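Side-chain contacts in probable glutathione reductase (Sinorhizobium meliloti, PDB 4DNA), which probably catalyses the NADPH-dependent reduction of glutathione disulfide to glutathione, working as a homodimer with one FAD and a redox-active disulfide in each subunit: residues K52-A57 with F79-L84; G300-G305 with M322-T327; E369-E374 with A398-V403; D431-M436 with T448-S453. One frame throughout, in Å; residues are numbered along the deposited sequence.

Contact 1 (K52-A57 with F79-L84)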
loop_
_atom_site.group_PDB
_atom_site.type_symbol
_atom_site.label_atom_id
_atom_site.label_comp_id
_atom_site.label_asym_id
_atom_site.label_seq_id
_atom_site.Cartn_x
_atom_site.Cartn_y
_atom_site.Cartn_z
ATOM N N LYS A 52 -8.395 5.101 13.432
ATOM C CA LYS A 52 -8.063 5.132 12.013
ATOM C C LYS A 52 -9.017 6.051 11.243
ATOM O O LYS A 52 -8.629 6.654 10.235
ATOM C CB LYS A 52 -8.044 3.704 11.448
ATOM C CG LYS A 52 -7.555 3.546 10.010
ATOM C CD LYS A 52 -6.055 3.770 9.848
ATOM C CE LYS A 52 -5.601 3.464 8.426
ATOM N NZ LYS A 52 -5.735 2.022 8.079
ATOM N N LEU A 53 -10.250 6.172 11.725
ATOM C CA LEU A 53 -11.209 7.072 11.111
ATOM C C LEU A 53 -10.754 8.518 11.274
ATOM O O LEU A 53 -10.725 9.300 10.319
ATOM C CB LEU A 53 -12.602 6.857 11.706
ATOM C CG LEU A 53 -13.274 5.488 11.453
ATOM C CD1 LEU A 53 -14.704 5.472 11.974
ATOM C CD2 LEU A 53 -13.275 5.088 9.982
ATOM N N TYR A 54 -10.364 8.857 12.493
ATOM C CA TYR A 54 -9.911 10.203 12.819
ATOM C C TYR A 54 -8.650 10.544 12.037
ATOM O O TYR A 54 -8.432 11.691 11.660
ATOM C CB TYR A 54 -9.703 10.315 14.333
ATOM C CG TYR A 54 -11.004 10.543 15.113
ATOM C CD1 TYR A 54 -12.228 9.994 14.682
ATOM C CD2 TYR A 54 -11.007 11.300 16.284
ATOM C CE1 TYR A 54 -13.405 10.206 15.390
ATOM C CE2 TYR A 54 -12.176 11.511 16.994
ATOM C CZ TYR A 54 -13.371 10.969 16.544
ATOM O OH TYR A 54 -14.515 11.199 17.267
ATOM N N VAL A 55 -7.832 9.530 11.776
ATOM C CA VAL A 55 -6.679 9.695 10.912
ATOM C C VAL A 55 -7.168 10.115 9.536
ATOM O O VAL A 55 -6.653 11.077 8.962
ATOM C CB VAL A 55 -5.862 8.402 10.784
ATOM C CG1 VAL A 55 -4.886 8.510 9.637
ATOM C CG2 VAL A 55 -5.139 8.097 12.080
ATOM N N TYR A 56 -8.168 9.400 9.021
ATOM C CA TYR A 56 -8.725 9.704 7.719
ATOM C C TYR A 56 -9.285 11.122 7.703
ATOM O O TYR A 56 -8.968 11.916 6.801
ATOM C CB TYR A 56 -9.817 8.700 7.341
ATOM C CG TYR A 56 -9.334 7.318 6.944
ATOM C CD1 TYR A 56 -8.131 7.143 6.264
ATOM C CD2 TYR A 56 -10.114 6.187 7.207
ATOM C CE1 TYR A 56 -7.704 5.886 5.883
ATOM C CE2 TYR A 56 -9.701 4.919 6.824
ATOM C CZ TYR A 56 -8.493 4.775 6.164
ATOM O OH TYR A 56 -8.052 3.523 5.789
ATOM N N ALA A 57 -10.104 11.439 8.709
ATOM C CA ALA A 57 -10.650 12.781 8.861
ATOM C C ALA A 57 -9.556 13.815 8.796
ATOM O O ALA A 57 -9.733 14.839 8.171
ATOM C CB ALA A 57 -11.392 12.921 10.170
ATOM N N PHE A 79 -14.154 22.285 8.932
ATOM C CA PHE A 79 -14.332 21.045 9.669
ATOM C C PHE A 79 -15.305 21.150 10.850
ATOM O O PHE A 79 -15.202 22.051 11.672
ATOM C CB PHE A 79 -12.978 20.528 10.148
ATOM C CG PHE A 79 -13.071 19.312 11.022
ATOM C CD1 PHE A 79 -13.319 18.057 10.468
ATOM C CD2 PHE A 79 -12.921 19.422 12.405
ATOM C CE1 PHE A 79 -13.411 16.939 11.274
ATOM C CE2 PHE A 79 -13.011 18.303 13.216
ATOM C CZ PHE A 79 -13.253 17.061 12.650
ATOM N N ASP A 80 -16.220 20.192 10.938
ATOM C CA ASP A 80 -17.228 20.129 11.988
ATOM C C ASP A 80 -16.964 18.908 12.886
ATOM O O ASP A 80 -17.383 17.805 12.580
ATOM C CB ASP A 80 -18.594 20.008 11.311
ATOM C CG ASP A 80 -19.748 20.299 12.234
ATOM O OD1 ASP A 80 -19.793 19.763 13.371
ATOM O OD2 ASP A 80 -20.641 21.054 11.791
ATOM N N TRP A 81 -16.280 19.113 14.000
ATOM C CA TRP A 81 -16.034 18.048 14.977
ATOM C C TRP A 81 -17.263 17.251 15.366
ATOM O O TRP A 81 -17.274 16.024 15.313
ATOM C CB TRP A 81 -15.390 18.675 16.192
ATOM C CG TRP A 81 -15.103 17.763 17.352
ATOM C CD1 TRP A 81 -15.809 17.670 18.545
ATOM C CD2 TRP A 81 -13.983 16.821 17.503
ATOM N NE1 TRP A 81 -15.229 16.755 19.392
ATOM C CE2 TRP A 81 -14.134 16.212 18.829
ATOM C CE3 TRP A 81 -12.916 16.436 16.710
ATOM C CZ2 TRP A 81 -13.241 15.266 19.309
ATOM C CZ3 TRP A 81 -12.024 15.477 17.209
ATOM C CH2 TRP A 81 -12.185 14.909 18.475
ATOM N N ALA A 82 -18.322 17.945 15.745
ATOM C CA ALA A 82 -19.566 17.294 16.145
ATOM C C ALA A 82 -20.070 16.313 15.092
ATOM O O ALA A 82 -20.715 15.318 15.422
ATOM C CB ALA A 82 -20.633 18.332 16.464
ATOM N N LYS A 83 -19.766 16.585 13.830
ATOM C CA LYS A 83 -20.204 15.688 12.773
ATOM C C LYS A 83 -19.368 14.404 12.664
ATOM O O LYS A 83 -19.920 13.316 12.479
ATOM C CB LYS A 83 -20.345 16.435 11.450
ATOM C CG LYS A 83 -21.790 16.850 11.237
ATOM C CD LYS A 83 -21.943 18.187 10.547
ATOM C CE LYS A 83 -23.419 18.519 10.377
ATOM N NZ LYS A 83 -23.636 19.980 10.156
ATOM N N LEU A 84 -18.050 14.547 12.812
ATOM C CA LEU A 84 -17.136 13.425 12.876
ATOM C C LEU A 84 -17.510 12.503 14.025
ATOM O O LEU A 84 -17.880 11.352 13.798
ATOM C CB LEU A 84 -15.702 13.912 13.066
ATOM C CG LEU A 84 -14.630 12.816 13.071
ATOM C CD1 LEU A 84 -14.714 12.018 11.779
ATOM C CD2 LEU A 84 -13.241 13.393 13.258
#
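Leu84 sets its CD2 methyl over the middle of one face of Tyr54, a CH-pi contact with 3.8 Å from Leu84 CD2 to the centroid of the Tyr54 ring. Leu84 has CG anti to the backbone N (chi1 -177°), which carries the fork away from helix 81-106 and brings Leu84 CG within 3.7 Å of Tyr54 CE1. The remaining aliphatic packing falls to Ala57, whose CB meets Leu84 CD2 at 3.6 Å; one methyl suits a place where the helices come near, the CA atoms of Ala57 and Leu84 being 7.7 Å apart. Among the aromatics, Trp81 CH2 reaches Tyr54 CE2 at 3.7 Å, the two ring planes turned 73° apart. Both rings bring a polar atom into this buried place, and each finds a backbone carbonyl: Tyr54 OH bonds to Phe164 O and Trp81 NE1 to Leu166 O. Asp80 serves as N-cap of helix 81-106, though its bond from Lys83 N is weak. Beyond Ala57, the second subunit supplies Trp72, whose NE1 bonds to Ala57 O. The whole is helix-on-helix packing in the FAD-binding part of a pyridine nucleotide-disulfide oxidoreductase, where helix 48-66 starts at Cys48 of the redox-active disulfide.

Contact 2 (G300-G305 with M322-T327)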
loop_
_atom_site.group_PDB
_atom_site.type_symbol
_atom_site.label_atom_id
_atom_site.label_comp_id
_atom_site.label_asym_id
_atom_site.label_seq_id
_atom_site.Cartn_x
_atom_site.Cartn_y
_atom_site.Cartn_z
ATOM N N GLY A 300 -7.970 -24.060 36.367
ATOM C CA GLY A 300 -9.130 -23.879 35.480
ATOM C C GLY A 300 -9.190 -22.584 34.682
ATOM O O GLY A 300 -10.113 -22.389 33.896
ATOM N N ILE A 301 -8.198 -21.711 34.872
ATOM C CA ILE A 301 -8.292 -20.323 34.430
ATOM C C ILE A 301 -7.218 -19.934 33.442
ATOM O O ILE A 301 -6.042 -20.195 33.670
ATOM C CB ILE A 301 -8.189 -19.335 35.607
ATOM C CG1 ILE A 301 -9.245 -19.629 36.670
ATOM C CG2 ILE A 301 -8.361 -17.907 35.113
ATOM C CD1 ILE A 301 -9.045 -18.841 37.941
ATOM N N TYR A 302 -7.637 -19.280 32.361
ATOM C CA TYR A 302 -6.720 -18.687 31.385
ATOM C C TYR A 302 -6.840 -17.171 31.311
ATOM O O TYR A 302 -7.890 -16.591 31.626
ATOM C CB TYR A 302 -6.994 -19.221 29.991
ATOM C CG TYR A 302 -6.818 -20.702 29.809
ATOM C CD1 TYR A 302 -7.781 -21.607 30.280
ATOM C CD2 TYR A 302 -5.727 -21.201 29.105
ATOM C CE1 TYR A 302 -7.639 -22.969 30.080
ATOM C CE2 TYR A 302 -5.575 -22.564 28.901
ATOM C CZ TYR A 302 -6.532 -23.444 29.385
ATOM O OH TYR A 302 -6.378 -24.799 29.174
ATOM N N ALA A 303 -5.751 -16.550 30.867
ATOM C CA ALA A 303 -5.688 -15.112 30.636
ATOM C C ALA A 303 -5.065 -14.811 29.268
ATOM O O ALA A 303 -4.088 -15.444 28.875
ATOM C CB ALA A 303 -4.897 -14.436 31.742
ATOM N N LEU A 304 -5.635 -13.842 28.553
ATOM C CA LEU A 304 -5.168 -13.458 27.222
ATOM C C LEU A 304 -5.594 -12.029 26.903
ATOM O O LEU A 304 -6.544 -11.509 27.491
ATOM C CB LEU A 304 -5.673 -14.442 26.153
ATOM C CG LEU A 304 -7.167 -14.782 26.096
ATOM C CD1 LEU A 304 -7.853 -13.879 25.093
ATOM C CD2 LEU A 304 -7.404 -16.239 25.734
ATOM N N GLY A 305 -4.891 -11.395 25.970
ATOM C CA GLY A 305 -5.165 -10.006 25.629
ATOM C C GLY A 305 -4.229 -9.057 26.350
ATOM O O GLY A 305 -3.190 -9.477 26.886
HETATM N N MSE A 322 -7.377 -18.021 19.645
HETATM C CA MSE A 322 -7.494 -19.177 18.774
HETATM C C MSE A 322 -6.596 -20.239 19.312
HETATM O O MSE A 322 -7.014 -21.375 19.487
HETATM C CB MSE A 322 -7.078 -18.844 17.361
HETATM C CG MSE A 322 -8.025 -17.805 16.782
HETATM SE SE MSE A 322 -7.657 -17.608 14.851
HETATM C CE MSE A 322 -5.743 -17.060 14.895
ATOM N N CYS A 323 -5.357 -19.883 19.602
ATOM C CA CYS A 323 -4.458 -20.824 20.252
ATOM C C CYS A 323 -5.043 -21.411 21.524
ATOM O O CYS A 323 -4.814 -22.580 21.822
ATOM C CB CYS A 323 -3.089 -20.203 20.492
ATOM S SG CYS A 323 -2.212 -20.089 18.929
ATOM N N PHE A 324 -5.817 -20.613 22.256
ATOM C CA PHE A 324 -6.533 -21.132 23.408
ATOM C C PHE A 324 -7.585 -22.192 23.014
ATOM O O PHE A 324 -7.572 -23.298 23.552
ATOM C CB PHE A 324 -7.187 -20.021 24.238
ATOM C CG PHE A 324 -8.331 -20.517 25.077
ATOM C CD1 PHE A 324 -8.102 -21.321 26.183
ATOM C CD2 PHE A 324 -9.647 -20.238 24.718
ATOM C CE1 PHE A 324 -9.154 -21.809 26.932
ATOM C CE2 PHE A 324 -10.708 -20.728 25.469
ATOM C CZ PHE A 324 -10.460 -21.511 26.577
ATOM N N ILE A 325 -8.503 -21.854 22.103
ATOM C CA ILE A 325 -9.517 -22.809 21.662
ATOM C C ILE A 325 -8.866 -24.126 21.241
ATOM O O ILE A 325 -9.310 -25.204 21.629
ATOM C CB ILE A 325 -10.411 -22.222 20.539
ATOM C CG1 ILE A 325 -11.818 -21.934 21.075
ATOM C CG2 ILE A 325 -10.546 -23.191 19.364
ATOM C CD1 ILE A 325 -11.928 -20.725 21.977
ATOM N N GLU A 326 -7.794 -24.012 20.464
ATOM C CA GLU A 326 -7.010 -25.151 20.008
ATOM C C GLU A 326 -6.484 -25.927 21.220
ATOM O O GLU A 326 -6.904 -27.062 21.441
ATOM C CB GLU A 326 -5.865 -24.666 19.099
ATOM C CG GLU A 326 -5.520 -25.581 17.924
ATOM C CD GLU A 326 -6.560 -25.582 16.811
ATOM O OE1 GLU A 326 -7.238 -24.554 16.612
ATOM O OE2 GLU A 326 -6.695 -26.617 16.124
ATOM N N THR A 327 -5.607 -25.297 22.015
ATOM C CA THR A 327 -5.028 -25.926 23.205
ATOM C C THR A 327 -6.081 -26.632 24.060
ATOM O O THR A 327 -6.045 -27.844 24.200
ATOM C CB THR A 327 -4.237 -24.923 24.082
ATOM O OG1 THR A 327 -3.056 -24.480 23.392
ATOM C CG2 THR A 327 -3.828 -25.574 25.400
#
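Cys323 O is gripped twice from within its own helix: Thr327 N donates to Cys323 O at 2.8 Å, while Thr327 OG1 bonds to Cys323 O at 3.0 Å from the opposite face of the carbonyl plane. A threonine can thus turn its hydroxyl back to the carbonyl one turn earlier. Across the contact no hydrogen bond forms, and Phe324 does the work. A chi1 of 158° swings the Phe324 ring off the helix toward strand 301-303, where its CD1-CE1 edge points into the face of Tyr302. This is an edge-to-face pair, with the ring centroids of Phe324 and Tyr302 4.8 Å apart and the planes at 64°; Phe324 CE1 comes within 3.6 Å of Tyr302 CD1. Leu304 adds its CD2 methyl beside Phe324 CB at 4.1 Å. Tyrosine suits its position because the ring offers a face to Phe324 while its OH bonds to Glu328 OE1, further along the helix. A serine in place of Tyr302 would probably leave the Phe324 edge without its aromatic face and Glu328 without this partner. Strand 301-303 borders the five-stranded parallel sheet of the Rossmann-type FAD domain, and runs into Gly305, which touches FAD, and the FAD-binding Asp306; helix 314-329 then packs back on it.

Contact 3 (E369-E374 with A398-V403)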
loop_
_atom_site.group_PDB
_atom_site.type_symbol
_atom_site.label_atom_id
_atom_site.label_comp_id
_atom_site.label_asym_id
_atom_site.label_seq_id
_atom_site.Cartn_x
_atom_site.Cartn_y
_atom_site.Cartn_z
ATOM N N GLU A 369 24.311 -5.521 6.431
ATOM C CA GLU A 369 24.230 -4.601 5.301
ATOM C C GLU A 369 22.916 -3.843 5.408
ATOM O O GLU A 369 21.872 -4.418 5.741
ATOM C CB GLU A 369 24.368 -5.335 3.963
ATOM C CG GLU A 369 25.700 -6.072 3.809
ATOM C CD GLU A 369 25.687 -7.251 2.829
ATOM O OE1 GLU A 369 24.621 -7.855 2.573
ATOM O OE2 GLU A 369 26.778 -7.594 2.322
ATOM N N VAL A 370 22.985 -2.537 5.168
ATOM C CA VAL A 370 21.820 -1.658 5.280
ATOM C C VAL A 370 21.527 -1.006 3.926
ATOM O O VAL A 370 22.442 -0.524 3.225
ATOM C CB VAL A 370 22.007 -0.601 6.387
ATOM C CG1 VAL A 370 20.824 0.345 6.438
ATOM C CG2 VAL A 370 22.194 -1.278 7.734
ATOM N N TYR A 371 20.245 -1.030 3.563
ATOM C CA TYR A 371 19.798 -0.565 2.278
ATOM C C TYR A 371 18.768 0.548 2.512
ATOM O O TYR A 371 17.628 0.286 2.878
ATOM C CB TYR A 371 19.261 -1.752 1.471
ATOM C CG TYR A 371 20.319 -2.821 1.112
ATOM C CD1 TYR A 371 20.666 -3.835 2.017
ATOM C CD2 TYR A 371 20.949 -2.834 -0.143
ATOM C CE1 TYR A 371 21.598 -4.808 1.686
ATOM C CE2 TYR A 371 21.890 -3.799 -0.472
ATOM C CZ TYR A 371 22.211 -4.780 0.450
ATOM O OH TYR A 371 23.148 -5.743 0.147
ATOM N N ARG A 372 19.199 1.798 2.331
ATOM C CA ARG A 372 18.427 2.967 2.748
ATOM C C ARG A 372 18.034 3.808 1.547
ATOM O O ARG A 372 18.866 4.158 0.716
ATOM C CB ARG A 372 19.237 3.823 3.726
ATOM C CG ARG A 372 18.405 4.774 4.578
ATOM C CD ARG A 372 19.230 5.851 5.261
ATOM N NE ARG A 372 18.384 6.779 6.019
ATOM C CZ ARG A 372 18.002 7.990 5.601
ATOM N NH1 ARG A 372 18.391 8.464 4.420
ATOM N NH2 ARG A 372 17.228 8.743 6.372
ATOM N N ALA A 373 16.751 4.129 1.468
ATOM C CA ALA A 373 16.207 4.861 0.337
ATOM C C ALA A 373 15.504 6.098 0.849
ATOM O O ALA A 373 14.655 6.003 1.731
ATOM C CB ALA A 373 15.228 3.985 -0.425
ATOM N N GLU A 374 15.863 7.256 0.314
ATOM C CA GLU A 374 15.217 8.487 0.726
ATOM C C GLU A 374 14.784 9.286 -0.486
ATOM O O GLU A 374 15.609 9.600 -1.343
ATOM C CB GLU A 374 16.150 9.312 1.591
ATOM C CG GLU A 374 15.419 10.201 2.588
ATOM C CD GLU A 374 16.372 11.107 3.354
ATOM O OE1 GLU A 374 17.241 11.727 2.689
ATOM O OE2 GLU A 374 16.247 11.188 4.609
ATOM N N ALA A 398 25.995 -12.570 6.622
ATOM C CA ALA A 398 26.267 -14.007 6.593
ATOM C C ALA A 398 25.199 -14.831 5.863
ATOM O O ALA A 398 25.535 -15.831 5.260
ATOM C CB ALA A 398 26.453 -14.529 8.003
ATOM N N ASP A 399 23.942 -14.431 5.976
ATOM C CA ASP A 399 22.793 -15.119 5.412
ATOM C C ASP A 399 22.331 -14.564 4.124
ATOM O O ASP A 399 21.887 -15.258 3.264
ATOM C CB ASP A 399 21.608 -14.828 6.287
ATOM C CG ASP A 399 21.589 -15.627 7.476
ATOM O OD1 ASP A 399 22.174 -16.700 7.429
ATOM O OD2 ASP A 399 20.991 -15.191 8.456
ATOM N N ARG A 400 22.374 -13.259 4.060
ATOM C CA ARG A 400 21.615 -12.429 3.143
ATOM C C ARG A 400 20.151 -12.234 3.595
ATOM O O ARG A 400 19.348 -11.608 2.889
ATOM C CB ARG A 400 21.768 -12.919 1.694
ATOM C CG ARG A 400 23.188 -12.754 1.184
ATOM C CD ARG A 400 23.514 -11.283 1.025
ATOM N NE ARG A 400 23.063 -10.817 -0.279
ATOM C CZ ARG A 400 22.726 -9.567 -0.580
ATOM N NH1 ARG A 400 22.767 -8.616 0.339
ATOM N NH2 ARG A 400 22.326 -9.271 -1.813
ATOM N N LYS A 401 19.829 -12.718 4.794
ATOM C CA LYS A 401 18.483 -12.551 5.343
ATOM C C LYS A 401 18.108 -11.092 5.550
ATOM O O LYS A 401 18.852 -10.348 6.180
ATOM C CB LYS A 401 18.348 -13.255 6.705
ATOM C CG LYS A 401 18.201 -14.762 6.680
ATOM C CD LYS A 401 17.104 -15.234 5.739
ATOM C CE LYS A 401 16.969 -16.758 5.782
ATOM N NZ LYS A 401 16.333 -17.224 7.052
ATOM N N VAL A 402 16.934 -10.689 5.073
ATOM C CA VAL A 402 16.358 -9.437 5.562
ATOM C C VAL A 402 15.841 -9.645 6.994
ATOM O O VAL A 402 14.993 -10.467 7.231
ATOM C CB VAL A 402 15.238 -8.917 4.665
ATOM C CG1 VAL A 402 14.674 -7.640 5.262
ATOM C CG2 VAL A 402 15.756 -8.686 3.251
ATOM N N VAL A 403 16.377 -8.908 7.945
ATOM C CA VAL A 403 16.052 -9.119 9.349
ATOM C C VAL A 403 15.212 -7.947 9.868
ATOM O O VAL A 403 14.713 -7.972 11.000
ATOM C CB VAL A 403 17.342 -9.266 10.217
ATOM C CG1 VAL A 403 18.183 -10.468 9.785
ATOM C CG2 VAL A 403 18.186 -7.991 10.195
#
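The backbones stay well apart, Glu369 and Arg400 being nearest with their CA atoms 8.5 Å from each other and no backbone hydrogen bond crossing between them. Arg400 bridges the distance with its side chain. Its chain bends about CB-CG and CG-CD (chi3 -86°) and turns a single nitrogen, NH1, toward two acceptors. Arg400 NH1 donates to Tyr371 OH at 2.9 Å, with an N-H...O angle of 143° and the oxygen somewhat tilted from the guanidinium plane. The same Arg400 NH1 reaches Glu369 OE1 at 3.0 Å, a salt bridge whose hydrogen bond is weak; carboxylate and guanidinium planes stand 81° apart, so the two groups do not pair side by side. The setting is the antiparallel sheet of the dimerisation domain: strand 389-396 lies between strands 367-375 and 402-408, and Arg400 sits in the connection between strands 389-396 and 402-408, its backbone in the left-handed region. Glu369 and Tyr371, two residues apart on one strand, project from the same face and can therefore share the arginine. Long and flexible, arginine suits this task, and its NH2 makes a further salt bridge to Asp430. Lys429 makes a cation-pi contact with the Tyr371 ring.

Contact 4 (D431-M436 with T448-S453)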
loop_
_atom_site.group_PDB
_atom_site.type_symbol
_atom_site.label_atom_id
_atom_site.label_comp_id
_atom_site.label_asym_id
_atom_site.label_seq_id
_atom_site.Cartn_x
_atom_site.Cartn_y
_atom_site.Cartn_z
ATOM N N ASP A 431 16.215 -12.656 -2.925
ATOM C CA ASP A 431 14.799 -12.783 -3.335
ATOM C C ASP A 431 14.236 -11.434 -3.754
ATOM O O ASP A 431 13.501 -11.332 -4.755
ATOM C CB ASP A 431 13.906 -13.303 -2.202
ATOM C CG ASP A 431 14.320 -14.673 -1.691
ATOM O OD1 ASP A 431 14.648 -15.544 -2.527
ATOM O OD2 ASP A 431 14.298 -14.878 -0.451
ATOM N N PHE A 432 14.576 -10.405 -2.973
ATOM C CA PHE A 432 14.135 -9.044 -3.269
ATOM C C PHE A 432 14.671 -8.548 -4.613
ATOM O O PHE A 432 13.912 -7.989 -5.406
ATOM C CB PHE A 432 14.594 -8.061 -2.203
ATOM C CG PHE A 432 13.690 -7.949 -1.021
ATOM C CD1 PHE A 432 13.457 -9.043 -0.185
ATOM C CD2 PHE A 432 13.141 -6.722 -0.681
ATOM C CE1 PHE A 432 12.662 -8.916 0.936
ATOM C CE2 PHE A 432 12.347 -6.591 0.451
ATOM C CZ PHE A 432 12.103 -7.692 1.255
ATOM N N ASP A 433 15.970 -8.738 -4.858
ATOM C CA ASP A 433 16.598 -8.211 -6.072
ATOM C C ASP A 433 16.130 -8.902 -7.349
ATOM O O ASP A 433 16.038 -8.260 -8.384
ATOM C CB ASP A 433 18.119 -8.214 -5.946
ATOM C CG ASP A 433 18.612 -7.311 -4.820
ATOM O OD1 ASP A 433 17.786 -6.819 -4.043
ATOM O OD2 ASP A 433 19.825 -7.080 -4.705
ATOM N N ARG A 434 15.808 -10.193 -7.254
ATOM C CA ARG A 434 15.267 -10.990 -8.373
ATOM C C ARG A 434 13.826 -10.602 -8.716
ATOM O O ARG A 434 13.306 -11.018 -9.764
ATOM C CB ARG A 434 15.283 -12.503 -8.065
ATOM C CG ARG A 434 16.498 -13.044 -7.317
ATOM C CD ARG A 434 16.623 -14.576 -7.289
ATOM N NE ARG A 434 15.361 -15.316 -7.458
ATOM C CZ ARG A 434 15.043 -16.033 -8.543
ATOM N NH1 ARG A 434 15.889 -16.119 -9.566
ATOM N NH2 ARG A 434 13.873 -16.665 -8.609
ATOM N N THR A 435 13.186 -9.844 -7.822
ATOM C CA THR A 435 11.781 -9.459 -7.967
ATOM C C THR A 435 11.682 -8.241 -8.870
ATOM O O THR A 435 12.191 -7.168 -8.530
ATOM C CB THR A 435 11.133 -9.124 -6.611
ATOM O OG1 THR A 435 11.291 -10.225 -5.713
ATOM C CG2 THR A 435 9.669 -8.836 -6.781
HETATM N N MSE A 436 11.033 -8.413 -10.018
HETATM C CA MSE A 436 10.918 -7.358 -11.008
HETATM C C MSE A 436 10.198 -6.210 -10.396
HETATM O O MSE A 436 9.294 -6.395 -9.583
HETATM C CB MSE A 436 10.089 -7.897 -12.156
HETATM C CG MSE A 436 9.979 -6.903 -13.306
HETATM SE SE MSE A 436 11.742 -6.622 -14.157
HETATM C CE MSE A 436 12.295 -8.505 -14.390
ATOM N N THR A 448 15.336 -2.498 -5.947
ATOM C CA THR A 448 16.431 -2.136 -6.853
ATOM C C THR A 448 17.710 -1.601 -6.192
ATOM O O THR A 448 18.619 -1.158 -6.895
ATOM C CB THR A 448 15.980 -1.148 -7.952
ATOM O OG1 THR A 448 15.467 0.034 -7.344
ATOM C CG2 THR A 448 14.905 -1.760 -8.823
HETATM N N MSE A 449 17.796 -1.648 -4.865
HETATM C CA MSE A 449 19.012 -1.188 -4.179
HETATM C C MSE A 449 20.003 -2.316 -4.139
HETATM O O MSE A 449 20.158 -3.010 -3.129
HETATM C CB MSE A 449 18.709 -0.655 -2.794
HETATM C CG MSE A 449 17.892 0.610 -2.899
HETATM SE SE MSE A 449 17.533 1.134 -1.040
HETATM C CE MSE A 449 16.177 -0.155 -0.371
ATOM N N TYR A 450 20.686 -2.499 -5.262
ATOM C CA TYR A 450 21.565 -3.637 -5.476
ATOM C C TYR A 450 22.840 -3.520 -4.670
ATOM O O TYR A 450 23.469 -4.515 -4.345
ATOM C CB TYR A 450 21.872 -3.756 -6.966
ATOM C CG TYR A 450 20.629 -3.986 -7.802
ATOM C CD1 TYR A 450 19.747 -5.028 -7.496
ATOM C CD2 TYR A 450 20.330 -3.174 -8.897
ATOM C CE1 TYR A 450 18.610 -5.248 -8.248
ATOM C CE2 TYR A 450 19.195 -3.390 -9.660
ATOM C CZ TYR A 450 18.336 -4.427 -9.328
ATOM O OH TYR A 450 17.199 -4.666 -10.059
ATOM N N GLN A 451 23.209 -2.280 -4.361
ATOM C CA GLN A 451 24.382 -1.975 -3.560
ATOM C C GLN A 451 23.922 -1.488 -2.205
ATOM O O GLN A 451 22.938 -0.731 -2.124
ATOM C CB GLN A 451 25.218 -0.896 -4.242
ATOM C CG GLN A 451 25.659 -1.262 -5.650
ATOM C CD GLN A 451 26.346 -2.618 -5.705
ATOM O OE1 GLN A 451 26.676 -3.211 -4.665
ATOM N NE2 GLN A 451 26.560 -3.126 -6.919
ATOM N N PRO A 452 24.616 -1.917 -1.135
ATOM C CA PRO A 452 24.256 -1.432 0.179
ATOM C C PRO A 452 24.647 0.028 0.297
ATOM O O PRO A 452 25.528 0.507 -0.415
ATOM C CB PRO A 452 25.074 -2.303 1.134
ATOM C CG PRO A 452 25.649 -3.396 0.308
ATOM C CD PRO A 452 25.762 -2.836 -1.077
ATOM N N SER A 453 23.948 0.733 1.169
ATOM C CA SER A 453 24.132 2.143 1.335
ATOM C C SER A 453 25.272 2.330 2.310
ATOM O O SER A 453 25.940 3.361 2.293
ATOM C CB SER A 453 22.839 2.751 1.872
ATOM O OG SER A 453 21.711 2.205 1.200
#
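In the dimerisation domain, helix 429-433 meets the loop that leads to strand 454-457 through Asp433 and Tyr450, at the surface beside the second subunit. The side chains of Asp433 and Tyr450 lie alongside each other, pointing opposite ways. Tyr450 has CG anti to its carbonyl carbon (chi1 -61°), which lays the ring alongside Asp433. Asp433 OD2 lies at the edge of the Tyr450 ring, near its plane, 3.5 Å from Tyr450 CD1, and the carboxylate is turned 80° from the ring. Facing the ring's hydrogens, such an oxygen is probably mildly favoured by charge. Asp433 CB packs beside Tyr450 CE1 at 3.8 Å. Lys429, one helical turn before Asp433, ties the two parts together: its NZ makes a salt bridge to Asp433 OD1 and also bonds to Met449 O. Thr448 to Tyr450 form an inverse gamma turn about Met449, its closing bond from Tyr450 N to Thr448 O weak (3.0 Å), and Thr448 O sits 3.3 Å above the plane of the Tyr450 ring, toward its rim. An alanine here instead of Tyr450 would probably leave Asp433 CB uncovered on this side and Met322 of the second subunit without the aromatic surface it packs on.

Contacts 1, 2 and 3 are buried, whereas contact 4 lies at the surface. The first two belong to the FAD-binding half and rest on aromatic and aliphatic packing, helix on helix in contact 1 and helix on parallel strand in contact 2; neither has a hydrogen bond between its segments. Contacts 3 and 4 share the dimerisation domain, and charge is prominent in both. They also touch: Ser453 OG of contact 4 bonds to Arg372 N of contact 3 at 2.8 Å, and Lys429 serves both, over Tyr371 and beside Asp433. Contacts 2 and 4, far apart within one chain, meet across the dimer, Met322 of one subunit packing on Tyr450 of the other.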